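Local coordinates for protein Phthiocerol/phenolphthiocerol synthesis polyketide synthase type I PpsC (Mycobacterium tuberculosis, PDB 5NJI) that probably dehydrates beta-hydroxyacyl intermediates to enoyl products through its dehydratase domain during the polyketide synthesis that builds phthiocerol lipids, at residues 202-207 with 281-286; 233-238 with 295-300. The protein carries 1 engineered substitution. One frame throughout, in Å; residues are numbered along the deposited sequence.

Contact 1. Residues 202-207 with 281-286; sequences AGVARA and RAVGSL
Ala207 N donates to Ala282 O at 2.8 Å, nearly straight at its hydrogen (168°). Ala282 N returns the bond to Ala207 O. Two residues back, Ala205 and Gly284 exchange a second pair of backbone bonds. Arg206 and Val283 form the non-hydrogen-bonded pair between them. There Val283 CA lies 3.3 Å from Ala205 O, a CA-H...O contact. This is a regular antiparallel ladder, and it joins strands 205-209 and 281-289 in the second half of what is, as in other polyketide synthase dehydratases, a double hot-dog fold. Ala205, Ala207 and Ala282 turn their methyls to the buried face, where Thr235 packs on Ala207 and Ala282. The other face carries Arg206 and Val283. Chi1 of Val204 (-180°) puts CG1 opposite the backbone N, where it meets Val283 CG1 at 3.5 Å, tighter than usual for two methyls. Turns of the Arg281 chain at chi2 (-70°) and at chi3 bring its end across the neighbouring strand. Ala207 O lies over one face of the Arg281 guanidinium, near its centre and 3.7 Å above its plane. Arg206 NH2 comes to the edge of that group, 3.1 Å from Arg281 NH2. Both are donors, so no bond forms. Arg206 NH2 has a salt bridge to Glu168, and Arg281 NH1 bonds Gln208. Water 2 links Arg281 NH2 to Arg206 O. The nearby carboxylate and these acceptors probably offset the repulsion between the two like charges.

Contact 2. Residues 233-238 with 295-300; sequences LQTLGA and GEVVLT. With 8Z2 (~{S}-[2-[3-[[(2~{R})-4-[[[(2~{R},3~{S},4~{R},5~{R})-5-(6-aminopurin-9-yl)-4-oxidanyl-3-phosphonooxy-oxolan-2-yl]methoxy-oxidanyl-phosphoryl]oxy-oxidanyl-phosphoryl]oxy-3,3-dimethyl-2-oxidanyl-butanoyl]amino]propanoylamino]ethyl] (~{E})-dodec-2-enethioate), chain B.
The acyl-chain end of the ligand pocket is bordered by residues 233-238, which lie between the bound dodecenoyl tail and strand 292-300. Gly237 N is 3.7 Å from CA9 of the ligand 8Z2. Gln234 CA is 3.8 Å from CA6 of 8Z2. Leu236 CB also touches the tail, while the end of its side chain reaches the strand. Val297 points toward the turn, and Leu236 toward the strand. Val297 fits between two leucines. Its CG1 meets Leu236 CD2 at 3.8 Å and lies equally near Leu236 CG. The two side chains cross at about a right angle. Val297 CG2 reaches Leu233 CD2 at 4.1 Å. Chi1 of Val297 (-53°) sends CG1 to Leu236 and CG2 to Leu233. Leu236 CD2 also rests 3.8 Å from Glu296 O. No hydrogen bond crosses here, so the grip is apolar. Thr235 OG1 instead bonds Ala232 O, back in the helix. Gln234 is held by Tyr177, Phe191 and Asp230, which fixes its amide. Helix 226-234 runs into a 3-10 turn that packs against strand 292-300. That strand lies between strands 281-289 and 306-317, and Leu236 also touches Val313 of the latter.

The two contacts use neighbouring strands, 281-289 and 292-300. Ser285 O and Arg281 O probably accept hydrogen bonds from Glu296 N and Thr300 N, at 2.9 Å each. Contact 1 is strand to strand and partly buried, farther from the centre of the chain. Backbone bonds hold it, with charged groups on its outer face. Contact 2 is buried, with helix end and 3-10 turn against strand. It has no hydrogen bond between its segments and rests mainly on packed methyl groups. The turn also meets the inner face of contact 1, where Ala205 CB lies 3.1 Å from Thr235 O. Contact 2 touches the ligand, whereas the Ala205 side chain is about 9 Å from it.

Contact 1. Residues 202-207 with 281-286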
ATOM      1  N   ALA A 202     -21.986  -4.971  12.504  1.00 36.42           N
ATOM      2  CA  ALA A 202     -20.881  -4.554  13.360  1.00 35.01           C
ATOM      3  C   ALA A 202     -20.021  -3.468  12.726  1.00 35.53           C
ATOM      4  O   ALA A 202     -19.094  -2.979  13.380  1.00 35.99           O
ATOM      5  CB  ALA A 202     -20.010  -5.759  13.706  1.00 35.11           C
ATOM      6  N   GLY A 203     -20.293  -3.092  11.479  1.00 28.67           N
ATOM      7  CA  GLY A 203     -19.579  -2.016  10.817  1.00 26.32           C
ATOM      8  C   GLY A 203     -18.378  -2.444  10.004  1.00 24.00           C
ATOM      9  O   GLY A 203     -17.585  -1.583   9.599  1.00 25.30           O
ATOM     10  N   VAL A 204     -18.212  -3.732   9.763  1.00 24.74           N
ATOM     11  CA  VAL A 204     -17.093  -4.236   8.976  1.00 21.86           C
ATOM     12  C   VAL A 204     -17.450  -4.142   7.499  1.00 21.39           C
ATOM     13  O   VAL A 204     -18.574  -4.456   7.090  1.00 26.15           O
ATOM     14  CB  VAL A 204     -16.760  -5.679   9.391  1.00 23.02           C
ATOM     15  CG1 VAL A 204     -15.587  -6.240   8.593  1.00 23.31           C
ATOM     16  CG2 VAL A 204     -16.472  -5.749  10.885  1.00 29.44           C
ATOM     17  N   ALA A 205     -16.495  -3.692   6.686  1.00 21.13           N
ATOM     18  CA  ALA A 205     -16.718  -3.550   5.257  1.00 19.57           C
ATOM     19  C   ALA A 205     -16.232  -4.786   4.527  1.00 19.86           C
ATOM     20  O   ALA A 205     -15.168  -5.329   4.834  1.00 20.59           O
ATOM     21  CB  ALA A 205     -15.997  -2.314   4.707  1.00 24.98           C
ATOM     22  N   ARG A 206     -17.017  -5.221   3.541  1.00 20.41           N
ATOM     23  CA  ARG A 206     -16.702  -6.378   2.727  1.00 20.46           C
ATOM     24  C   ARG A 206     -16.855  -5.962   1.270  1.00 21.42           C
ATOM     25  O   ARG A 206     -17.920  -5.482   0.865  1.00 21.75           O
ATOM     26  CB  ARG A 206     -17.613  -7.560   3.082  1.00 25.05           C
ATOM     27  CG  ARG A 206     -17.722  -7.789   4.588  1.00 38.57           C
ATOM     28  CD  ARG A 206     -18.507  -9.042   4.945  1.00 54.11           C
ATOM     29  NE  ARG A 206     -17.714 -10.255   4.758  1.00 71.15           N
ATOM     30  CZ  ARG A 206     -17.811 -11.086   3.722  1.00 75.00           C
ATOM     31  NH1 ARG A 206     -17.029 -12.155   3.666  1.00 73.80           N
ATOM     32  NH2 ARG A 206     -18.683 -10.865   2.747  1.00 72.75           N
ATOM     33  N   ALA A 207     -15.784  -6.107   0.499  1.00 19.75           N
ATOM     34  CA  ALA A 207     -15.757  -5.662  -0.882  1.00 20.00           C
ATOM     35  C   ALA A 207     -15.371  -6.798  -1.821  1.00 21.20           C
ATOM     36  O   ALA A 207     -14.487  -7.605  -1.524  1.00 21.22           O
ATOM     37  CB  ALA A 207     -14.773  -4.503  -1.070  1.00 23.05           C
ATOM     38  N   ARG A 281     -11.659 -10.672  -2.773  1.00 17.99           N
ATOM     39  CA  ARG A 281     -12.469 -10.223  -1.655  1.00 18.21           C
ATOM     40  C   ARG A 281     -11.572  -9.529  -0.648  1.00 18.85           C
ATOM     41  O   ARG A 281     -10.503 -10.050  -0.303  1.00 17.25           O
ATOM     42  CB  ARG A 281     -13.188 -11.390  -0.953  1.00 18.65           C
ATOM     43  CG  ARG A 281     -14.128 -12.212  -1.837  1.00 44.18           C
ATOM     44  CD  ARG A 281     -15.382 -11.453  -2.242  1.00 64.28           C
ATOM     45  NE  ARG A 281     -16.136 -10.968  -1.090  1.00 78.35           N
ATOM     46  CZ  ARG A 281     -17.213 -10.192  -1.170  1.00 74.37           C
ATOM     47  NH1 ARG A 281     -17.674  -9.804  -2.352  1.00 71.77           N
ATOM     48  NH2 ARG A 281     -17.832  -9.801  -0.064  1.00 65.46           N
ATOM     49  N   ALA A 282     -11.999  -8.354  -0.186  1.00 18.50           N
ATOM     50  CA  ALA A 282     -11.311  -7.638   0.871  1.00 18.37           C
ATOM     51  C   ALA A 282     -12.281  -7.365   2.006  1.00 21.18           C
ATOM     52  O   ALA A 282     -13.440  -6.999   1.770  1.00 21.97           O
ATOM     53  CB  ALA A 282     -10.720  -6.325   0.344  1.00 18.06           C
ATOM     54  N   VAL A 283     -11.811  -7.559   3.236  1.00 21.34           N
ATOM     55  CA  VAL A 283     -12.592  -7.296   4.437  1.00 21.46           C
ATOM     56  C   VAL A 283     -11.789  -6.319   5.295  1.00 20.15           C
ATOM     57  O   VAL A 283     -10.609  -6.560   5.573  1.00 22.55           O
ATOM     58  CB  VAL A 283     -12.910  -8.590   5.201  1.00 20.27           C
ATOM     59  CG1 VAL A 283     -13.774  -8.290   6.412  1.00 22.17           C
ATOM     60  CG2 VAL A 283     -13.589  -9.586   4.278  1.00 22.19           C
ATOM     61  N   GLY A 284     -12.408  -5.207   5.660  1.00 21.24           N
ATOM     62  CA  GLY A 284     -11.727  -4.165   6.412  1.00 20.11           C
ATOM     63  C   GLY A 284     -12.527  -3.731   7.620  1.00 17.30           C
ATOM     64  O   GLY A 284     -13.752  -3.608   7.559  1.00 20.91           O
ATOM     65  N   SER A 285     -11.818  -3.503   8.728  1.00 18.09           N
ATOM     66  CA  SER A 285     -12.403  -2.972   9.950  1.00 18.35           C
ATOM     67  C   SER A 285     -11.604  -1.757  10.384  1.00 17.58           C
ATOM     68  O   SER A 285     -10.384  -1.700  10.206  1.00 19.06           O
ATOM     69  CB  SER A 285     -12.440  -4.025  11.079  1.00 27.53           C
ATOM     70  OG  SER A 285     -11.144  -4.474  11.402  1.00 32.11           O
ATOM     71  N   LEU A 286     -12.310  -0.780  10.946  1.00 19.25           N
ATOM     72  CA  LEU A 286     -11.727   0.493  11.325  1.00 19.66           C
ATOM     73  C   LEU A 286     -12.258   0.903  12.687  1.00 19.84           C
ATOM     74  O   LEU A 286     -13.452   0.744  12.964  1.00 23.14           O
ATOM     75  CB  LEU A 286     -12.061   1.552  10.282  1.00 20.72           C
ATOM     76  CG  LEU A 286     -11.356   2.907  10.316  1.00 19.49           C
ATOM     77  CD1 LEU A 286      -9.900   2.767   9.925  1.00 20.71           C
ATOM     78  CD2 LEU A 286     -12.028   3.847   9.377  1.00 21.79           C
TER
HETATM   79  O   HOH W   1     -15.199  -1.564  11.170  1.00 20.55           O
HETATM   80  O   HOH W   2     -19.360  -7.313  -0.641  1.00 31.99           O

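Contact 2. Residues 233-238 with 295-300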
ATOM      1  N   LEU A 233      -7.188  -1.368   0.855  1.00 16.94           N
ATOM      2  CA  LEU A 233      -7.324  -0.334   1.887  1.00 15.20           C
ATOM      3  C   LEU A 233      -8.563   0.532   1.697  1.00 18.23           C
ATOM      4  O   LEU A 233      -9.122   1.029   2.678  1.00 18.60           O
ATOM      5  CB  LEU A 233      -6.091   0.573   1.891  1.00 17.45           C
ATOM      6  CG  LEU A 233      -4.747  -0.083   2.193  1.00 20.78           C
ATOM      7  CD1 LEU A 233      -3.644   0.954   2.051  1.00 22.02           C
ATOM      8  CD2 LEU A 233      -4.749  -0.696   3.594  1.00 22.02           C
ATOM      9  N   GLN A 234      -8.988   0.748   0.448  1.00 15.99           N
ATOM     10  CA  GLN A 234     -10.153   1.575   0.177  1.00 13.69           C
ATOM     11  C   GLN A 234     -11.385   1.045   0.886  1.00 14.69           C
ATOM     12  O   GLN A 234     -12.306   1.815   1.164  1.00 18.64           O
ATOM     13  CB  GLN A 234     -10.422   1.628  -1.317  1.00 15.23           C
ATOM     14  CG  GLN A 234      -9.413   2.401  -2.130  1.00 15.01           C
ATOM     15  CD  GLN A 234      -9.603   2.146  -3.606  1.00 17.75           C
ATOM     16  OE1 GLN A 234     -10.653   1.683  -4.030  1.00 17.49           O
ATOM     17  NE2 GLN A 234      -8.568   2.413  -4.400  1.00 19.11           N
ATOM     18  N   THR A 235     -11.413  -0.257   1.175  1.00 17.09           N
ATOM     19  CA  THR A 235     -12.548  -0.861   1.868  1.00 19.97           C
ATOM     20  C   THR A 235     -12.799  -0.191   3.208  1.00 18.67           C
ATOM     21  O   THR A 235     -13.937  -0.171   3.690  1.00 20.67           O
ATOM     22  CB  THR A 235     -12.299  -2.355   2.080  1.00 20.76           C
ATOM     23  OG1 THR A 235     -11.255  -2.530   3.030  1.00 22.34           O
ATOM     24  CG2 THR A 235     -11.891  -3.041   0.816  1.00 18.35           C
ATOM     25  N   LEU A 236     -11.751   0.355   3.830  1.00 17.04           N
ATOM     26  CA  LEU A 236     -11.902   0.995   5.129  1.00 17.22           C
ATOM     27  C   LEU A 236     -12.804   2.211   5.045  1.00 19.73           C
ATOM     28  O   LEU A 236     -13.417   2.582   6.051  1.00 19.86           O
ATOM     29  CB  LEU A 236     -10.534   1.389   5.676  1.00 19.31           C
ATOM     30  CG  LEU A 236      -9.628   0.195   5.961  1.00 20.89           C
ATOM     31  CD1 LEU A 236      -8.231   0.703   6.308  1.00 21.30           C
ATOM     32  CD2 LEU A 236     -10.165  -0.714   7.078  1.00 26.25           C
ATOM     33  N   GLY A 237     -12.945   2.788   3.853  1.00 19.62           N
ATOM     34  CA  GLY A 237     -13.821   3.919   3.628  1.00 21.07           C
ATOM     35  C   GLY A 237     -15.292   3.595   3.729  1.00 23.33           C
ATOM     36  O   GLY A 237     -16.108   4.521   3.768  1.00 22.23           O
ATOM     37  N   ALA A 238     -15.650   2.319   3.756  1.00 19.63           N
ATOM     38  CA  ALA A 238     -17.047   1.916   3.848  1.00 22.13           C
ATOM     39  C   ALA A 238     -17.424   1.415   5.229  1.00 21.00           C
ATOM     40  O   ALA A 238     -18.578   1.031   5.433  1.00 23.96           O
ATOM     41  CB  ALA A 238     -17.360   0.840   2.809  1.00 21.00           C
ATOM     42  N   GLY A 295      -6.998   0.695  11.307  1.00 18.77           N
ATOM     43  CA  GLY A 295      -7.722  -0.300  10.559  1.00 19.62           C
ATOM     44  C   GLY A 295      -6.936  -1.592  10.421  1.00 19.20           C
ATOM     45  O   GLY A 295      -5.743  -1.687  10.747  1.00 18.09           O
ATOM     46  N   GLU A 296      -7.633  -2.588   9.894  1.00 16.78           N
ATOM     47  CA  GLU A 296      -7.094  -3.912   9.628  1.00 17.24           C
ATOM     48  C   GLU A 296      -7.779  -4.384   8.355  1.00 18.06           C
ATOM     49  O   GLU A 296      -8.985  -4.174   8.208  1.00 18.92           O
ATOM     50  CB  GLU A 296      -7.371  -4.880  10.799  1.00 25.92           C
ATOM     51  CG  GLU A 296      -6.587  -6.175  10.773  1.00 56.17           C
ATOM     52  CD  GLU A 296      -7.235  -7.246   9.916  1.00 76.62           C
ATOM     53  OE1 GLU A 296      -8.466  -7.181   9.705  1.00 79.90           O
ATOM     54  OE2 GLU A 296      -6.512  -8.157   9.457  1.00 72.38           O
ATOM     55  N   VAL A 297      -7.021  -4.961   7.413  1.00 15.13           N
ATOM     56  CA  VAL A 297      -7.599  -5.458   6.162  1.00 13.88           C
ATOM     57  C   VAL A 297      -7.048  -6.838   5.826  1.00 15.54           C
ATOM     58  O   VAL A 297      -5.866  -7.126   6.040  1.00 18.03           O
ATOM     59  CB  VAL A 297      -7.380  -4.496   4.973  1.00 21.10           C
ATOM     60  CG1 VAL A 297      -7.851  -3.074   5.304  1.00 24.52           C
ATOM     61  CG2 VAL A 297      -5.947  -4.460   4.546  1.00 26.14           C
ATOM     62  N   VAL A 298      -7.911  -7.690   5.264  1.00 16.11           N
ATOM     63  CA  VAL A 298      -7.521  -9.000   4.750  1.00 16.03           C
ATOM     64  C   VAL A 298      -8.038  -9.133   3.327  1.00 16.24           C
ATOM     65  O   VAL A 298      -9.224  -8.889   3.069  1.00 18.96           O
ATOM     66  CB  VAL A 298      -8.084 -10.141   5.618  1.00 17.73           C
ATOM     67  CG1 VAL A 298      -7.710 -11.506   5.044  1.00 22.96           C
ATOM     68  CG2 VAL A 298      -7.590  -9.992   7.053  1.00 21.05           C
ATOM     69  N   LEU A 299      -7.152  -9.529   2.416  1.00 16.63           N
ATOM     70  CA  LEU A 299      -7.482  -9.798   1.027  1.00 12.54           C
ATOM     71  C   LEU A 299      -7.327 -11.283   0.762  1.00 15.15           C
ATOM     72  O   LEU A 299      -6.276 -11.856   1.064  1.00 17.83           O
ATOM     73  CB  LEU A 299      -6.555  -9.015   0.091  1.00 14.28           C
ATOM     74  CG  LEU A 299      -6.727  -9.190  -1.409  1.00 15.02           C
ATOM     75  CD1 LEU A 299      -7.960  -8.451  -1.886  1.00 19.60           C
ATOM     76  CD2 LEU A 299      -5.470  -8.663  -2.114  1.00 21.19           C
ATOM     77  N   THR A 300      -8.377 -11.903   0.211  1.00 17.05           N
ATOM     78  CA  THR A 300      -8.399 -13.334  -0.075  1.00 15.10           C
ATOM     79  C   THR A 300      -8.625 -13.612  -1.555  1.00 18.45           C
ATOM     80  O   THR A 300      -9.233 -12.816  -2.273  1.00 17.63           O
ATOM     81  CB  THR A 300      -9.519 -14.010   0.718  1.00 18.33           C
ATOM     82  OG1 THR A 300     -10.714 -13.243   0.578  1.00 21.17           O
ATOM     83  CG2 THR A 300      -9.154 -14.100   2.174  1.00 20.57           C
TER
HETATM   84  C2  8Z2 B1301      10.542   9.160  13.086  0.50 53.43           C
HETATM   85  C4  8Z2 B1301       9.405  11.196  12.876  0.50 57.37           C
HETATM   86  C5  8Z2 B1301      10.554  11.830  12.866  0.50 57.94           C
HETATM   87  C6  8Z2 B1301      11.685  11.180  12.982  0.50 57.29           C
HETATM   88  C8  8Z2 B1301       9.054  13.311  12.698  0.50 58.45           C
HETATM   89  C10 8Z2 B1301     -10.845   6.369   4.676  0.50 35.01           C
HETATM   90  C11 8Z2 B1301     -11.483   6.205   5.995  0.50 36.48           C
HETATM   91  C12 8Z2 B1301     -12.043   7.493   6.464  0.50 36.53           C
HETATM   92  N9  8Z2 B1301       8.475  12.114  12.710  0.50 58.52           N
HETATM   93  N7  8Z2 B1301      10.330  13.112  12.731  0.50 59.24           N
HETATM   94  N3  8Z2 B1301       9.368   9.856  12.986  0.50 55.89           N
HETATM   95  N1  8Z2 B1301      11.719   9.852  13.099  0.50 54.03           N
HETATM   96  N6  8Z2 B1301      12.748  11.944  12.960  0.50 57.77           N
HETATM   97  C1' 8Z2 B1301       7.118  11.260  12.741  0.50 53.96           C
HETATM   98  C2' 8Z2 B1301       6.958  11.134  14.209  0.50 49.35           C
HETATM   99  O2' 8Z2 B1301       6.670   9.742  14.247  0.50 53.59           O
HETATM  100  C3' 8Z2 B1301       5.782  12.197  14.518  0.50 46.77           C
HETATM  101  O3' 8Z2 B1301       5.843  12.558  15.928  0.50 52.85           O
HETATM  102  C4' 8Z2 B1301       4.676  11.380  13.569  0.50 46.71           C
HETATM  103  O4' 8Z2 B1301       5.556  11.274  12.355  0.50 53.99           O
HETATM  104  C5' 8Z2 B1301       3.330  11.889  13.079  0.50 40.71           C
HETATM  105  O5' 8Z2 B1301       3.359  13.003  12.269  0.50 48.08           O
HETATM  106  P1  8Z2 B1301       3.941  14.324  12.588  0.50 62.31           P
HETATM  107  O11 8Z2 B1301       5.292  14.072  12.098  0.50 61.73           O
HETATM  108  O12 8Z2 B1301       4.154  14.660  14.018  0.50 61.97           O
HETATM  109  O6  8Z2 B1301       3.191  15.622  11.773  0.50 64.22           O
HETATM  110  P2  8Z2 B1301       3.928  16.332  10.525  0.50 69.04           P
HETATM  111  O21 8Z2 B1301       5.473  15.984  10.427  0.50 67.93           O
HETATM  112  O22 8Z2 B1301       3.918  17.699  10.197  0.50 71.64           O
HETATM  113  O7  8Z2 B1301       3.022  15.534   9.424  0.50 61.85           O
HETATM  114  CPA 8Z2 B1301       1.827  14.759   9.623  0.50 44.02           C
HETATM  115  CPB 8Z2 B1301       1.465  14.273   8.193  0.50 34.59           C
HETATM  116  CP8 8Z2 B1301       2.698  13.522   7.657  0.50 29.44           C
HETATM  117  CP7 8Z2 B1301       0.276  13.368   8.182  0.50 32.29           C
HETATM  118  CP9 8Z2 B1301       1.177  15.495   7.328  0.50 31.88           C
HETATM  119  OP3 8Z2 B1301       2.907  12.479   8.525  0.50 30.04           O
HETATM  120  CP6 8Z2 B1301       2.550  12.980   6.211  0.50 25.44           C
HETATM  121  OP2 8Z2 B1301       2.372  13.748   5.336  0.50 27.17           O
HETATM  122  NP2 8Z2 B1301       2.821  11.700   6.000  0.50 22.38           N
HETATM  123  CP5 8Z2 B1301       2.809  11.024   4.722  0.50 20.72           C
HETATM  124  CP4 8Z2 B1301       1.448  10.396   4.488  0.50 16.42           C
HETATM  125  CP3 8Z2 B1301       1.473   9.697   3.110  0.50 18.20           C
HETATM  126  OP1 8Z2 B1301       2.239  10.048   2.279  0.50 20.92           O
HETATM  127  NP1 8Z2 B1301       0.614   8.731   2.894  0.50 17.99           N
HETATM  128  CP2 8Z2 B1301       0.582   7.988   1.671  0.50 17.62           C
HETATM  129  CP1 8Z2 B1301      -0.064   8.753   0.572  0.50 17.99           C
HETATM  130  S   8Z2 B1301      -1.838   9.001   0.897  0.50 22.64           S
HETATM  131  P3  8Z2 B1301       7.349  13.331  16.412  0.50 59.87           P
HETATM  132  O31 8Z2 B1301       7.603  14.392  15.122  0.50 63.10           O
HETATM  133  O32 8Z2 B1301       8.532  12.575  16.356  0.50 51.46           O
HETATM  134  O33 8Z2 B1301       7.416  14.125  17.643  0.50 73.25           O
HETATM  135  CA1 8Z2 B1301      -2.404   7.601   0.635  0.50 23.87           C
HETATM  136  CA2 8Z2 B1301      -3.876   7.475   0.768  0.50 23.11           C
HETATM  137  OA1 8Z2 B1301      -1.825   6.606   0.330  0.50 21.70           O
HETATM  138  CA3 8Z2 B1301      -4.469   6.134   0.577  0.50 25.56           C
HETATM  139  CA4 8Z2 B1301      -5.926   6.011   0.758  0.50 34.37           C
HETATM  140  CA5 8Z2 B1301      -6.402   4.581   0.794  0.50 36.34           C
HETATM  141  CA6 8Z2 B1301      -7.901   4.534   1.045  0.50 40.39           C
HETATM  142  CA7 8Z2 B1301      -8.232   4.795   2.533  0.50 41.97           C
HETATM  143  CA8 8Z2 B1301      -9.672   5.214   2.749  0.50 41.15           C
HETATM  144  CA9 8Z2 B1301     -10.148   5.141   4.225  0.50 38.89           C